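Local coordinates for protein lectin-related NK cell receptor LY49L1 (PDB 3G8K) that serves as a natural killer cell receptor of the mouse Ly49 family, probably recognising MHC class I molecules through this C-type lectin-like domain, at residues L54-S60 with L103-R107. The protein carries 1 engineered substitution. Sequence-based numbering, arbitrary orientation.
Sequences LKLLVPS and LSKTR
K105 NZ is gripped by three backbone carbonyls where helix 48-57 runs out. K105 NZ donates to K55 O at 2.7 Å. The bond from K105 NZ to V58 O, 2.8 Å, lies in the carbonyl plane and close to the line of the C=O bond (C=O...NZ angle 159°). The third bond, from K105 NZ to L56 O at 3.2 Å, comes from above that carbonyl's plane and misses its lone pairs. Two bends near the end of the K105 chain, chi3 68° and chi4 74°, turn the ammonium in toward the carbonyls of the last helical turn, while K105 CD rests against S60 CA at 3.6 Å. K55 runs the other way: its extended chain lies alongside the hairpin turn between strands 100-104 and 108-111, with K55 CG 3.4 Å from K105 O and CE beside T106 O. Deeper in, L103 CD2 meets L54 CB at 3.7 Å, the two side chains crossing at about a right angle; L54 also touches F12, and L103 packs on I65 of strand 62-70. K105 thus gathers the carbonyls at the C-terminal end of the helix, and its positive charge probably offsets the negative end of the helix dipole while tying the helix to the hairpin of the C-type lectin-like fold.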
# COMPACT_ATOMS: atom_id res chain seq x y z
N LEU A 54 7.75 -5.00 -2.59
CA LEU A 54 7.81 -3.55 -2.73
C LEU A 54 7.70 -3.13 -4.17
O LEU A 54 7.06 -2.14 -4.46
CB LEU A 54 9.05 -2.93 -2.07
CG LEU A 54 8.99 -2.81 -0.55
CD1 LEU A 54 10.45 -2.94 -0.02
CD2 LEU A 54 8.32 -1.50 -0.19
N LYS A 55 8.35 -3.85 -5.08
CA LYS A 55 8.30 -3.51 -6.52
C LYS A 55 6.85 -3.64 -7.06
O LYS A 55 6.43 -2.88 -7.92
CB LYS A 55 9.16 -4.47 -7.31
CG LYS A 55 10.66 -4.25 -7.33
CD LYS A 55 11.20 -5.62 -7.76
CE LYS A 55 12.65 -5.65 -8.24
NZ LYS A 55 13.07 -7.13 -8.12
N LEU A 56 6.13 -4.62 -6.53
CA LEU A 56 4.68 -4.80 -6.73
C LEU A 56 3.81 -3.62 -6.19
O LEU A 56 3.04 -2.97 -6.95
CB LEU A 56 4.34 -6.09 -6.03
CG LEU A 56 3.44 -7.20 -6.52
CD1 LEU A 56 2.05 -6.96 -5.89
CD2 LEU A 56 3.46 -7.37 -8.10
N LEU A 57 3.99 -3.28 -4.92
CA LEU A 57 3.18 -2.31 -4.21
C LEU A 57 3.52 -0.84 -4.23
O LEU A 57 2.61 -0.05 -4.01
CB LEU A 57 3.05 -2.72 -2.75
CG LEU A 57 1.65 -3.15 -2.31
CD1 LEU A 57 0.51 -2.24 -2.96
CD2 LEU A 57 1.39 -4.67 -2.61
N VAL A 58 4.79 -0.43 -4.39
CA VAL A 58 5.12 1.03 -4.35
C VAL A 58 4.51 1.77 -5.55
O VAL A 58 4.52 1.21 -6.64
CB VAL A 58 6.65 1.28 -4.30
CG1 VAL A 58 7.20 0.90 -2.98
CG2 VAL A 58 7.44 0.59 -5.46
N PRO A 59 3.98 3.04 -5.39
CA PRO A 59 3.66 3.81 -6.59
C PRO A 59 4.87 3.98 -7.49
O PRO A 59 5.97 3.99 -6.99
CB PRO A 59 3.26 5.19 -6.02
CG PRO A 59 2.78 4.93 -4.70
CD PRO A 59 3.62 3.77 -4.17
N SER A 60 4.68 4.08 -8.81
CA SER A 60 5.80 4.11 -9.77
C SER A 60 6.65 5.35 -9.56
O SER A 60 6.18 6.47 -9.81
CB SER A 60 5.30 4.11 -11.24
OG SER A 60 6.35 4.43 -12.14
N LEU A 103 15.37 2.14 -4.90
CA LEU A 103 14.29 1.27 -5.33
C LEU A 103 13.43 1.94 -6.42
O LEU A 103 12.91 3.07 -6.24
CB LEU A 103 13.35 1.03 -4.11
CG LEU A 103 12.18 0.01 -4.22
CD1 LEU A 103 12.62 -1.26 -5.03
CD2 LEU A 103 11.64 -0.36 -2.82
N SER A 104 13.26 1.24 -7.55
CA SER A 104 12.13 1.51 -8.49
C SER A 104 11.29 0.24 -8.63
O SER A 104 11.71 -0.84 -8.19
CB SER A 104 12.63 2.02 -9.85
OG SER A 104 13.42 1.11 -10.57
N LYS A 105 10.10 0.36 -9.23
CA LYS A 105 9.33 -0.84 -9.63
C LYS A 105 10.09 -1.88 -10.43
O LYS A 105 9.76 -3.09 -10.43
CB LYS A 105 8.10 -0.42 -10.44
CG LYS A 105 7.23 0.59 -9.69
CD LYS A 105 5.86 0.55 -10.26
CE LYS A 105 5.21 -0.74 -9.95
NZ LYS A 105 4.79 -0.83 -8.53
N THR A 106 11.11 -1.45 -11.14
CA THR A 106 11.78 -2.39 -12.00
C THR A 106 13.03 -3.09 -11.37
O THR A 106 13.26 -4.28 -11.65
CB THR A 106 11.88 -1.84 -13.49
OG1 THR A 106 13.07 -2.28 -14.13
CG2 THR A 106 11.85 -0.30 -13.56
N ARG A 107 13.79 -2.38 -10.52
CA ARG A 107 15.08 -2.86 -10.06
C ARG A 107 15.65 -1.95 -8.99
O ARG A 107 15.15 -0.85 -8.78
CB ARG A 107 16.11 -2.99 -11.22
CG ARG A 107 16.38 -1.71 -12.05
CD ARG A 107 16.97 -2.06 -13.48
NE ARG A 107 17.61 -0.93 -14.13
CZ ARG A 107 17.02 0.25 -14.43
NH1 ARG A 107 17.72 1.20 -15.03
NH2 ARG A 107 15.75 0.51 -14.12